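Local structure of xylose isomerase domain protein TIM barrel (Planctomyces limnophilus, 3TVA) at residues Leu23-Glu28 and Val267-Asp272; Val69-Phe74 and Ser209-Asp214; Glu106-Ala111 and Pro117-His122; Thr159-Ala164 and Ile189-Gly194. The protein probably acts as an isomerase, built as a xylose isomerase-like TIM barrel that binds a magnesium ion. All coordinates share one frame; numbering follows the deposited sequence.

Contact 1: Leu23-Glu28 and Val267-Asp272; sequences LGVHLE and VQQKKD
Where V25 and Q269 meet, loop and helix run 7.7 Å apart at their nearest alpha carbons, CA of V25 and CA of K270, so a side chain has to bridge the two backbones. The site lies at the seam of a TIM barrel: the 23-28 segment follows strand 13-18, helix 266-287 follows strand 256-258, and these first and last barrel strands pair in parallel. Q269 does the bridging. Its CG stands anti to the backbone N (chi1 -176°) and the chain stays extended, which carries the amide out to the loop. There NE2 donates to L23 O over 3.1 Å, arriving almost along the C=O axis, with the oxygen in the plane of the amide; the N-H...O angle of 148° leaves the bond somewhat bent. NE2 also bonds R260 O, and two carbonyl acceptors together settle which end of the amide is nitrogen. Cutting Q269 back to an alanine is likely to leave L23 O and R260 O without their shared donor and to open a gap beside V25. The side chains of V25 and Q269 cross at a slant, V25 CG1 lying 3.4 Å from Q269 CD.

Contact 2: Val69-Phe74 and Ser209-Asp214; sequences VIFGGF and SIHCKD. With MG (magnesium ion), chain C.
A magnesium-binding histidine, H211, meets the phenyl ring of F71 from the far side of the barrel interior, and the two rings neither stack nor form a T. Their planes are inclined at 40° and their centroids lie 5.4 Å apart; the nearest atoms are F71 CE1 and H211 CE1, 3.7 Å apart. The neighbouring ring nitrogen serves the metal: H211 ND1 binds the magnesium ion at 2.5 Å, alongside E158, D184 and E259. With H211 NE2 hydrogen-bonded to Q39 OE1, the ring is held at both nitrogens, so its rotation is fixed, and F71 adds an apolar wall beside it. F71 itself sits with chi1 at -106°, well off a staggered value, and also packs on Q39. Strands 66-71 and 207-216 are the third and seventh of the eight parallel strands of the TIM barrel, hence not neighbours but facing strands whose inward side chains meet across the core. One layer deeper, V69 CG2 touches S209 OG at 3.9 Å. That hydroxyl is buried, yet it is satisfied by N182 OD1 and H156 ND1, leaving the valine methyl to pack beside a polar atom already engaged. Towards the metal, the chain of K213, bent at its second and third torsions, brings NZ to 3.9 Å from the magnesium ion, where it bonds D184 OD2, an oxygen that also ligates the metal.

Contact 3: Glu106-Ala111 and Pro117-His122; sequences EISDFA and PAIGLH
Helix 97-114 packs on the outside of the TIM barrel as a helix of the beta-alpha-beta crossover from strand 66-71 to strand 118-121, and I119 is the strand residue that meets S108, A111 and I107 of the helix. The local helix and strand axes approach to 8.6 Å and run at 149°, close to antiparallel, as expected when the chain reverses between a barrel helix and the strand it precedes. S108 and I119 lie level with each other, their CA atoms 6.6 Å apart. I119 uses both of its branches. CG2 faces the helix at 3.7 Å from A111 CB and reaches I107 CG2 more loosely at 4.3 Å, while CD1 rests on S108 CB at 3.8 Å. The split follows from chi1 of 58°, which puts CG1 between the backbone N and the carbonyl carbon and leaves CG2 beside the N, so that CG2 lies toward A111 and I107 and CD1 toward S108. S108 offers its CB rather than its hydroxyl: OG is turned to Q153 OE1, with which it hydrogen-bonds. Around this core I119 also packs on M104 and V155, and I107 and A111 extend the apolar layer onto I70 of strand 66-71. No hydrogen bond joins the two segments, so helix and strand are held here by van der Waals packing of aliphatic carbons in a buried interface, and the S108 hydroxyl beside it has its partner, Q153, outside the contact.

Contact 4: Thr159-Ala164 and Ile189-Gly194; sequences TGQESA and ILYGTG
Beside the metal pocket, Q161 lies over one face of the Y191 ring, in the loop that follows strand 154-158 and its magnesium ligand E158. The ring side chain is about 9 Å from the magnesium ion and about 4 Å from a bound glycerol, probably a crystallisation additive. Q161 CB makes a CH-pi contact, 4.0 Å from the ring centroid and 22° off the normal, displaced toward the CD1 rim, where Q161 CG also touches CD1 at 3.7 Å. A chi1 of -166° points Q161 CG away from its own backbone N and over CD1; the chain then bends at its second torsion, and the amide plane ends nearly perpendicular to the ring. Toward the other rim, on the same side as Q161 CB, Y191 CD2 meets G160 O at 3.6 Å. W227 adds a second aromatic ring. With the ring cut away to an alanine, Q161 CB would probably lose its aromatic face and a gap would open beside G160 O. Helix 185-190 of this TIM barrel closes just here in a Schellman motif: T193 N bonds M188 O, G192 N bonds I189 O weakly, and G192 takes positive phi (72°). The turn swings T193 back to the loop, its CG2 pressed to 3.0 Å from Q161 O, a tight approach, and to 3.8 Å from Q161 CG.

The four contacts belong to one TIM barrel. Contact 1 joins parts near the two ends of the chain and encloses the other three along the sequence; contact 2 in turn encloses contacts 3 and 4, which follow one another. Contact 2 sits near the centre of the chain and holds a metal ligand. Contact 3, 11 Å away between centres, belongs to the surrounding helix-strand layer; strands 66-71 and 118-121 are neighbours in the sheet, with G72 N 2.7 Å from G120 O, probably a hydrogen bond. Contact 4 borders the pocket and touches contact 3, H122 CE1 lying 3.2 Å from Y191 OH. Contacts 1 and 4 lie 25 Å apart between centres, each joining a loop to a helix or its end.

Contact 1: Leu23-Glu28 and Val267-Asp272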
loop_
_atom_site.group_PDB
_atom_site.type_symbol
_atom_site.label_atom_id
_atom_site.label_comp_id
_atom_site.label_asym_id
_atom_site.label_seq_id
_atom_site.Cartn_x
_atom_site.Cartn_y
_atom_site.Cartn_z
ATOM N N LEU A 23 -10.404 4.163 -1.087
ATOM C CA LEU A 23 -10.973 4.082 0.268
ATOM C C LEU A 23 -10.379 5.020 1.358
ATOM O O LEU A 23 -10.720 4.887 2.545
ATOM C CB LEU A 23 -10.989 2.621 0.747
ATOM C CG LEU A 23 -11.655 1.613 -0.206
ATOM C CD1 LEU A 23 -11.657 0.205 0.392
ATOM C CD2 LEU A 23 -13.071 2.029 -0.604
ATOM N N GLY A 24 -9.455 5.908 0.982
ATOM C CA GLY A 24 -8.825 6.805 1.951
ATOM C C GLY A 24 -9.690 7.976 2.420
ATOM O O GLY A 24 -10.689 8.308 1.783
ATOM N N VAL A 25 -9.313 8.607 3.533
ATOM C CA VAL A 25 -10.004 9.820 3.975
ATOM C C VAL A 25 -9.604 10.966 3.072
ATOM O O VAL A 25 -8.574 10.902 2.413
ATOM C CB VAL A 25 -9.670 10.214 5.436
ATOM C CG1 VAL A 25 -10.139 9.140 6.395
ATOM C CG2 VAL A 25 -8.180 10.492 5.603
ATOM N N HIS A 26 -10.412 12.015 3.020
ATOM C CA HIS A 26 -10.028 13.182 2.234
ATOM C C HIS A 26 -8.879 13.933 2.911
ATOM O O HIS A 26 -8.636 13.766 4.108
ATOM C CB HIS A 26 -11.235 14.078 1.943
ATOM C CG HIS A 26 -12.210 13.461 0.988
ATOM N ND1 HIS A 26 -13.567 13.688 1.051
ATOM C CD2 HIS A 26 -12.018 12.614 -0.051
ATOM C CE1 HIS A 26 -14.169 13.013 0.086
ATOM N NE2 HIS A 26 -13.251 12.352 -0.596
ATOM N N LEU A 27 -8.161 14.729 2.120
ATOM C CA LEU A 27 -6.976 15.456 2.583
ATOM C C LEU A 27 -7.289 16.397 3.749
ATOM O O LEU A 27 -6.467 16.608 4.643
ATOM C CB LEU A 27 -6.364 16.245 1.421
ATOM C CG LEU A 27 -5.015 16.913 1.670
ATOM C CD1 LEU A 27 -3.940 15.852 1.708
ATOM C CD2 LEU A 27 -4.726 17.947 0.593
ATOM N N GLU A 28 -8.493 16.941 3.743
ATOM C CA GLU A 28 -8.927 17.852 4.794
ATOM C C GLU A 28 -8.890 17.183 6.175
ATOM O O GLU A 28 -8.644 17.834 7.195
ATOM C CB GLU A 28 -10.322 18.378 4.470
ATOM C CG GLU A 28 -10.347 19.327 3.269
ATOM C CD GLU A 28 -10.308 18.622 1.906
ATOM O OE1 GLU A 28 -10.345 17.370 1.852
ATOM O OE2 GLU A 28 -10.247 19.336 0.880
ATOM N N VAL A 267 -17.011 9.204 10.047
ATOM C CA VAL A 267 -16.849 9.580 11.451
ATOM C C VAL A 267 -16.022 8.553 12.232
ATOM O O VAL A 267 -15.055 8.913 12.902
ATOM C CB VAL A 267 -18.216 9.795 12.143
ATOM C CG1 VAL A 267 -18.038 9.969 13.650
ATOM C CG2 VAL A 267 -18.937 11.002 11.536
ATOM N N GLN A 268 -16.400 7.278 12.138
ATOM C CA GLN A 268 -15.643 6.207 12.793
ATOM C C GLN A 268 -14.245 6.010 12.182
ATOM O O GLN A 268 -13.283 5.687 12.879
ATOM C CB GLN A 268 -16.418 4.889 12.744
ATOM C CG GLN A 268 -15.817 3.805 13.630
ATOM C CD GLN A 268 -15.876 4.175 15.108
ATOM O OE1 GLN A 268 -16.868 4.732 15.577
ATOM N NE2 GLN A 268 -14.803 3.886 15.841
ATOM N N GLN A 269 -14.145 6.187 10.871
ATOM C CA GLN A 269 -12.857 6.095 10.206
ATOM C C GLN A 269 -11.909 7.157 10.773
ATOM O O GLN A 269 -10.737 6.873 11.033
ATOM C CB GLN A 269 -13.016 6.260 8.691
ATOM C CG GLN A 269 -11.737 6.081 7.892
ATOM C CD GLN A 269 -11.964 6.258 6.391
ATOM O OE1 GLN A 269 -12.802 7.058 5.971
ATOM N NE2 GLN A 269 -11.213 5.509 5.579
ATOM N N LYS A 270 -12.413 8.374 10.974
ATOM C CA LYS A 270 -11.582 9.432 11.545
ATOM C C LYS A 270 -11.217 9.136 13.009
ATOM O O LYS A 270 -10.062 9.328 13.403
ATOM C CB LYS A 270 -12.221 10.821 11.411
ATOM C CG LYS A 270 -11.271 11.959 11.810
ATOM C CD LYS A 270 -11.982 13.299 11.901
ATOM C CE LYS A 270 -11.020 14.416 12.263
ATOM N NZ LYS A 270 -11.696 15.746 12.249
ATOM N N LYS A 271 -12.186 8.667 13.799
ATOM C CA LYS A 271 -11.903 8.236 15.170
ATOM C C LYS A 271 -10.789 7.190 15.239
ATOM O O LYS A 271 -9.912 7.268 16.107
ATOM C CB LYS A 271 -13.155 7.688 15.852
ATOM C CG LYS A 271 -14.197 8.754 16.145
ATOM C CD LYS A 271 -15.425 8.186 16.857
ATOM C CE LYS A 271 -16.539 9.237 16.947
ATOM N NZ LYS A 271 -17.796 8.685 17.531
ATOM N N ASP A 272 -10.818 6.214 14.331
ATOM C CA ASP A 272 -9.819 5.142 14.381
ATOM C C ASP A 272 -8.470 5.660 13.919
ATOM O O ASP A 272 -7.428 5.198 14.396
ATOM C CB ASP A 272 -10.247 3.910 13.568
ATOM C CG ASP A 272 -11.470 3.199 14.166
ATOM O OD1 ASP A 272 -11.868 3.522 15.311
ATOM O OD2 ASP A 272 -12.030 2.309 13.488
#

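Contact 2: Val69-Phe74 and Ser209-Asp214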
loop_
_atom_site.group_PDB
_atom_site.type_symbol
_atom_site.label_atom_id
_atom_site.label_comp_id
_atom_site.label_asym_id
_atom_site.label_seq_id
_atom_site.Cartn_x
_atom_site.Cartn_y
_atom_site.Cartn_z
ATOM N N VAL A 69 3.628 8.309 -1.406
ATOM C CA VAL A 69 3.338 7.287 -2.403
ATOM C C VAL A 69 1.974 7.585 -3.023
ATOM O O VAL A 69 1.046 8.015 -2.330
ATOM C CB VAL A 69 3.268 5.840 -1.795
ATOM C CG1 VAL A 69 3.069 4.812 -2.899
ATOM C CG2 VAL A 69 4.514 5.473 -0.953
ATOM N N ILE A 70 1.847 7.366 -4.330
ATOM C CA ILE A 70 0.540 7.421 -4.972
ATOM C C ILE A 70 0.122 6.021 -5.437
ATOM O O ILE A 70 0.837 5.376 -6.193
ATOM C CB ILE A 70 0.518 8.447 -6.138
ATOM C CG1 ILE A 70 0.674 9.863 -5.551
ATOM C CG2 ILE A 70 -0.781 8.294 -6.936
ATOM C CD1 ILE A 70 0.886 10.968 -6.561
ATOM N N PHE A 71 -1.030 5.551 -4.973
ATOM C CA PHE A 71 -1.436 4.164 -5.190
ATOM C C PHE A 71 -2.355 4.000 -6.388
ATOM O O PHE A 71 -3.272 4.787 -6.582
ATOM C CB PHE A 71 -2.128 3.607 -3.925
ATOM C CG PHE A 71 -1.280 2.633 -3.155
ATOM C CD1 PHE A 71 -0.362 3.078 -2.223
ATOM C CD2 PHE A 71 -1.385 1.269 -3.388
ATOM C CE1 PHE A 71 0.433 2.179 -1.522
ATOM C CE2 PHE A 71 -0.595 0.369 -2.697
ATOM C CZ PHE A 71 0.315 0.827 -1.761
ATOM N N GLY A 72 -2.107 2.977 -7.194
ATOM C CA GLY A 72 -3.035 2.629 -8.252
ATOM C C GLY A 72 -4.247 1.869 -7.741
ATOM O O GLY A 72 -4.196 1.196 -6.718
ATOM N N GLY A 73 -5.346 1.993 -8.466
ATOM C CA GLY A 73 -6.553 1.217 -8.234
ATOM C C GLY A 73 -7.326 1.377 -9.527
ATOM O O GLY A 73 -7.144 2.378 -10.227
ATOM N N PHE A 74 -8.187 0.420 -9.856
ATOM C CA PHE A 74 -8.730 0.370 -11.207
ATOM C C PHE A 74 -10.182 -0.035 -11.199
ATOM O O PHE A 74 -10.646 -0.687 -10.261
ATOM C CB PHE A 74 -7.952 -0.644 -12.057
ATOM C CG PHE A 74 -6.460 -0.549 -11.908
ATOM C CD1 PHE A 74 -5.746 0.428 -12.578
ATOM C CD2 PHE A 74 -5.773 -1.435 -11.096
ATOM C CE1 PHE A 74 -4.356 0.514 -12.444
ATOM C CE2 PHE A 74 -4.392 -1.353 -10.956
ATOM C CZ PHE A 74 -3.686 -0.376 -11.632
ATOM N N SER A 209 8.161 1.313 2.104
ATOM C CA SER A 209 7.091 2.094 2.727
ATOM C C SER A 209 6.196 1.115 3.448
ATOM O O SER A 209 6.271 -0.081 3.195
ATOM C CB SER A 209 6.300 2.946 1.716
ATOM O OG SER A 209 5.664 2.136 0.742
ATOM N N ILE A 210 5.356 1.585 4.357
ATOM C CA ILE A 210 4.529 0.634 5.097
ATOM C C ILE A 210 3.143 1.177 5.376
ATOM O O ILE A 210 2.926 2.385 5.372
ATOM C CB ILE A 210 5.155 0.246 6.462
ATOM C CG1 ILE A 210 5.166 1.447 7.393
ATOM C CG2 ILE A 210 6.596 -0.322 6.306
ATOM C CD1 ILE A 210 4.595 1.147 8.746
ATOM N N HIS A 211 2.210 0.263 5.626
ATOM C CA HIS A 211 0.913 0.618 6.160
ATOM C C HIS A 211 0.768 0.082 7.577
ATOM O O HIS A 211 1.198 -1.038 7.882
ATOM C CB HIS A 211 -0.198 0.107 5.238
ATOM C CG HIS A 211 -0.282 0.866 3.950
ATOM N ND1 HIS A 211 -0.986 0.418 2.856
ATOM C CD2 HIS A 211 0.266 2.051 3.581
ATOM C CE1 HIS A 211 -0.864 1.280 1.863
ATOM N NE2 HIS A 211 -0.113 2.285 2.277
ATOM N N CYS A 212 0.205 0.906 8.454
ATOM C CA CYS A 212 -0.155 0.448 9.778
ATOM C C CYS A 212 -1.640 0.181 9.768
ATOM O O CYS A 212 -2.451 1.108 9.712
ATOM C CB CYS A 212 0.182 1.501 10.836
ATOM S SG CYS A 212 1.967 1.709 11.012
ATOM N N LYS A 213 -1.977 -1.101 9.822
ATOM C CA LYS A 213 -3.360 -1.548 9.767
ATOM C C LYS A 213 -3.411 -2.836 10.583
ATOM O O LYS A 213 -2.392 -3.515 10.731
ATOM C CB LYS A 213 -3.785 -1.799 8.315
ATOM C CG LYS A 213 -5.289 -1.974 8.165
ATOM C CD LYS A 213 -5.657 -2.952 7.066
ATOM C CE LYS A 213 -5.406 -2.402 5.717
ATOM N NZ LYS A 213 -5.215 -3.486 4.691
ATOM N N ASP A 214 -4.578 -3.181 11.122
ATOM C CA ASP A 214 -4.675 -4.360 11.988
ATOM C C ASP A 214 -5.840 -5.255 11.558
ATOM O O ASP A 214 -6.792 -4.788 10.925
ATOM C CB ASP A 214 -4.849 -3.924 13.452
ATOM C CG ASP A 214 -4.265 -4.932 14.456
ATOM O OD1 ASP A 214 -3.978 -6.094 14.085
ATOM O OD2 ASP A 214 -4.106 -4.551 15.635
HETATM MG MG MG C . -2.499 -1.511 2.648
#

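Contact 3: Glu106-Ala111 and Pro117-His122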
loop_
_atom_site.group_PDB
_atom_site.type_symbol
_atom_site.label_atom_id
_atom_site.label_comp_id
_atom_site.label_asym_id
_atom_site.label_seq_id
_atom_site.Cartn_x
_atom_site.Cartn_y
_atom_site.Cartn_z
ATOM N N GLU A 106 -0.051 6.218 -16.590
ATOM C CA GLU A 106 -0.632 7.554 -16.384
ATOM C C GLU A 106 -0.519 7.985 -14.926
ATOM O O GLU A 106 -0.333 9.156 -14.634
ATOM C CB GLU A 106 -2.112 7.580 -16.741
ATOM C CG GLU A 106 -2.447 7.378 -18.185
ATOM C CD GLU A 106 -3.948 7.171 -18.360
ATOM O OE1 GLU A 106 -4.337 6.343 -19.222
ATOM O OE2 GLU A 106 -4.727 7.823 -17.607
ATOM N N ILE A 107 -0.666 7.034 -14.007
ATOM C CA ILE A 107 -0.536 7.345 -12.592
ATOM C C ILE A 107 0.915 7.727 -12.275
ATOM O O ILE A 107 1.167 8.660 -11.509
ATOM C CB ILE A 107 -1.075 6.191 -11.715
ATOM C CG1 ILE A 107 -2.614 6.188 -11.775
ATOM C CG2 ILE A 107 -0.606 6.325 -10.265
ATOM C CD1 ILE A 107 -3.236 4.845 -11.390
ATOM N N SER A 108 1.860 7.031 -12.903
ATOM C CA SER A 108 3.276 7.413 -12.832
ATOM C C SER A 108 3.520 8.832 -13.362
ATOM O O SER A 108 4.229 9.615 -12.728
ATOM C CB SER A 108 4.142 6.394 -13.589
ATOM O OG SER A 108 5.505 6.795 -13.623
ATOM N N ASP A 109 2.927 9.170 -14.512
ATOM C CA ASP A 109 2.986 10.539 -15.038
ATOM C C ASP A 109 2.415 11.562 -14.031
ATOM O O ASP A 109 3.019 12.592 -13.765
ATOM C CB ASP A 109 2.224 10.653 -16.379
ATOM C CG ASP A 109 2.836 9.806 -17.481
ATOM O OD1 ASP A 109 4.008 9.380 -17.342
ATOM O OD2 ASP A 109 2.141 9.552 -18.495
ATOM N N PHE A 110 1.249 11.260 -13.473
ATOM C CA PHE A 110 0.619 12.129 -12.478
ATOM C C PHE A 110 1.504 12.315 -11.240
ATOM O O PHE A 110 1.680 13.447 -10.750
ATOM C CB PHE A 110 -0.740 11.540 -12.080
ATOM C CG PHE A 110 -1.479 12.338 -11.030
ATOM C CD1 PHE A 110 -1.373 12.006 -9.685
ATOM C CD2 PHE A 110 -2.306 13.391 -11.394
ATOM C CE1 PHE A 110 -2.061 12.724 -8.710
ATOM C CE2 PHE A 110 -3.001 14.118 -10.423
ATOM C CZ PHE A 110 -2.872 13.784 -9.080
ATOM N N ALA A 111 2.056 11.213 -10.727
ATOM C CA ALA A 111 2.951 11.278 -9.566
ATOM C C ALA A 111 4.196 12.145 -9.852
ATOM O O ALA A 111 4.675 12.880 -8.987
ATOM C CB ALA A 111 3.382 9.871 -9.138
ATOM N N PRO A 117 7.914 10.627 -5.375
ATOM C CA PRO A 117 8.982 9.676 -5.742
ATOM C C PRO A 117 8.522 8.225 -5.937
ATOM O O PRO A 117 9.323 7.377 -6.350
ATOM C CB PRO A 117 9.997 9.813 -4.591
ATOM C CG PRO A 117 9.145 10.153 -3.413
ATOM C CD PRO A 117 8.022 11.038 -3.961
ATOM N N ALA A 118 7.294 7.903 -5.543
ATOM C CA ALA A 118 6.894 6.506 -5.560
ATOM C C ALA A 118 5.435 6.282 -5.919
ATOM O O ALA A 118 4.559 7.081 -5.577
ATOM C CB ALA A 118 7.215 5.854 -4.199
ATOM N N ILE A 119 5.181 5.174 -6.609
ATOM C CA ILE A 119 3.818 4.726 -6.847
ATOM C C ILE A 119 3.644 3.329 -6.268
ATOM O O ILE A 119 4.620 2.598 -6.081
ATOM C CB ILE A 119 3.448 4.720 -8.353
ATOM C CG1 ILE A 119 4.394 3.820 -9.143
ATOM C CG2 ILE A 119 3.424 6.153 -8.920
ATOM C CD1 ILE A 119 4.166 3.912 -10.656
ATOM N N GLY A 120 2.408 2.905 -6.060
ATOM C CA GLY A 120 2.228 1.613 -5.426
ATOM C C GLY A 120 1.029 0.922 -6.020
ATOM O O GLY A 120 0.159 1.547 -6.614
ATOM N N LEU A 121 1.074 -0.401 -5.919
ATOM C CA LEU A 121 0.175 -1.284 -6.636
ATOM C C LEU A 121 0.001 -2.600 -5.884
ATOM O O LEU A 121 1.002 -3.202 -5.482
ATOM C CB LEU A 121 0.832 -1.572 -7.992
ATOM C CG LEU A 121 0.433 -2.730 -8.905
ATOM C CD1 LEU A 121 -0.815 -2.391 -9.702
ATOM C CD2 LEU A 121 1.588 -3.052 -9.838
ATOM N N HIS A 122 -1.237 -3.095 -5.778
ATOM C CA HIS A 122 -1.442 -4.511 -5.468
ATOM C C HIS A 122 -1.526 -5.157 -6.826
ATOM O O HIS A 122 -2.497 -4.979 -7.563
ATOM C CB HIS A 122 -2.725 -4.789 -4.657
ATOM C CG HIS A 122 -3.047 -6.255 -4.505
ATOM N ND1 HIS A 122 -4.310 -6.714 -4.187
ATOM C CD2 HIS A 122 -2.268 -7.359 -4.627
ATOM C CE1 HIS A 122 -4.298 -8.035 -4.130
ATOM N NE2 HIS A 122 -3.069 -8.453 -4.392
#

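Contact 4: Thr159-Ala164 and Ile189-Gly194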
loop_
_atom_site.group_PDB
_atom_site.type_symbol
_atom_site.label_atom_id
_atom_site.label_comp_id
_atom_site.label_asym_id
_atom_site.label_seq_id
_atom_site.Cartn_x
_atom_site.Cartn_y
_atom_site.Cartn_z
ATOM N N THR A 159 1.563 -5.645 -0.109
ATOM C CA THR A 159 1.500 -7.025 0.380
ATOM C C THR A 159 0.207 -7.710 -0.028
ATOM O O THR A 159 -0.889 -7.233 0.297
ATOM C CB THR A 159 1.488 -7.092 1.915
ATOM O OG1 THR A 159 2.587 -6.367 2.447
ATOM C CG2 THR A 159 1.583 -8.522 2.358
ATOM N N GLY A 160 0.362 -8.846 -0.705
ATOM C CA GLY A 160 -0.725 -9.602 -1.310
ATOM C C GLY A 160 -1.036 -10.916 -0.620
ATOM O O GLY A 160 -0.827 -11.091 0.586
ATOM N N GLN A 161 -1.564 -11.843 -1.406
ATOM C CA GLN A 161 -1.843 -13.192 -0.927
ATOM C C GLN A 161 -0.616 -14.107 -1.001
ATOM O O GLN A 161 -0.614 -15.198 -0.421
ATOM C CB GLN A 161 -2.996 -13.801 -1.723
ATOM C CG GLN A 161 -3.613 -15.059 -1.111
ATOM C CD GLN A 161 -3.113 -16.346 -1.765
ATOM O OE1 GLN A 161 -2.225 -16.326 -2.626
ATOM N NE2 GLN A 161 -3.690 -17.473 -1.354
ATOM N N GLU A 162 0.430 -13.663 -1.689
ATOM C CA GLU A 162 1.623 -14.490 -1.837
ATOM C C GLU A 162 2.275 -14.716 -0.488
ATOM O O GLU A 162 2.321 -13.823 0.357
ATOM C CB GLU A 162 2.675 -13.837 -2.751
ATOM C CG GLU A 162 2.214 -13.600 -4.150
ATOM C CD GLU A 162 1.167 -12.515 -4.210
ATOM O OE1 GLU A 162 0.092 -12.762 -4.806
ATOM O OE2 GLU A 162 1.419 -11.435 -3.621
ATOM N N SER A 163 2.824 -15.902 -0.315
ATOM C CA SER A 163 3.732 -16.143 0.790
ATOM C C SER A 163 4.965 -15.249 0.587
ATOM O O SER A 163 5.246 -14.803 -0.531
ATOM C CB SER A 163 4.151 -17.600 0.773
ATOM O OG SER A 163 5.023 -17.814 -0.319
ATOM N N ALA A 164 5.683 -14.950 1.666
ATOM C CA ALA A 164 6.894 -14.134 1.557
ATOM C C ALA A 164 7.911 -14.767 0.595
ATOM O O ALA A 164 8.570 -14.066 -0.161
ATOM C CB ALA A 164 7.526 -13.898 2.948
ATOM N N ILE A 189 -2.874 -11.344 7.307
ATOM C CA ILE A 189 -3.864 -11.923 8.195
ATOM C C ILE A 189 -5.216 -12.030 7.501
ATOM O O ILE A 189 -5.931 -13.020 7.662
ATOM C CB ILE A 189 -3.965 -11.117 9.496
ATOM C CG1 ILE A 189 -2.634 -11.212 10.247
ATOM C CG2 ILE A 189 -5.109 -11.624 10.346
ATOM C CD1 ILE A 189 -2.608 -10.482 11.570
ATOM N N LEU A 190 -5.557 -11.012 6.719
ATOM C CA LEU A 190 -6.828 -11.003 6.003
ATOM C C LEU A 190 -6.884 -12.154 4.995
ATOM O O LEU A 190 -7.865 -12.899 4.953
ATOM C CB LEU A 190 -7.057 -9.643 5.333
ATOM C CG LEU A 190 -7.311 -8.478 6.298
ATOM C CD1 LEU A 190 -7.272 -7.141 5.561
ATOM C CD2 LEU A 190 -8.661 -8.651 7.017
ATOM N N TYR A 191 -5.816 -12.328 4.218
ATOM C CA TYR A 191 -5.718 -13.470 3.308
ATOM C C TYR A 191 -5.495 -14.806 4.010
ATOM O O TYR A 191 -5.678 -15.860 3.410
ATOM C CB TYR A 191 -4.603 -13.251 2.287
ATOM C CG TYR A 191 -4.922 -12.198 1.256
ATOM C CD1 TYR A 191 -5.817 -12.452 0.228
ATOM C CD2 TYR A 191 -4.321 -10.954 1.308
ATOM C CE1 TYR A 191 -6.109 -11.474 -0.720
ATOM C CE2 TYR A 191 -4.608 -9.977 0.381
ATOM C CZ TYR A 191 -5.497 -10.240 -0.633
ATOM O OH TYR A 191 -5.766 -9.254 -1.549
ATOM N N GLY A 192 -5.084 -14.765 5.275
ATOM C CA GLY A 192 -4.851 -15.984 6.043
ATOM C C GLY A 192 -3.608 -16.763 5.616
ATOM O O GLY A 192 -3.503 -17.966 5.827
ATOM N N THR A 193 -2.664 -16.071 4.995
ATOM C CA THR A 193 -1.499 -16.731 4.430
ATOM C C THR A 193 -0.368 -17.136 5.394
ATOM O O THR A 193 0.085 -18.290 5.372
ATOM C CB THR A 193 -0.930 -15.883 3.315
ATOM O OG1 THR A 193 -0.726 -14.561 3.804
ATOM C CG2 THR A 193 -1.928 -15.822 2.195
ATOM N N GLY A 194 0.081 -16.216 6.238
ATOM C CA GLY A 194 1.245 -16.482 7.075
ATOM C C GLY A 194 1.529 -15.361 8.057
ATOM O O GLY A 194 1.054 -14.235 7.857
#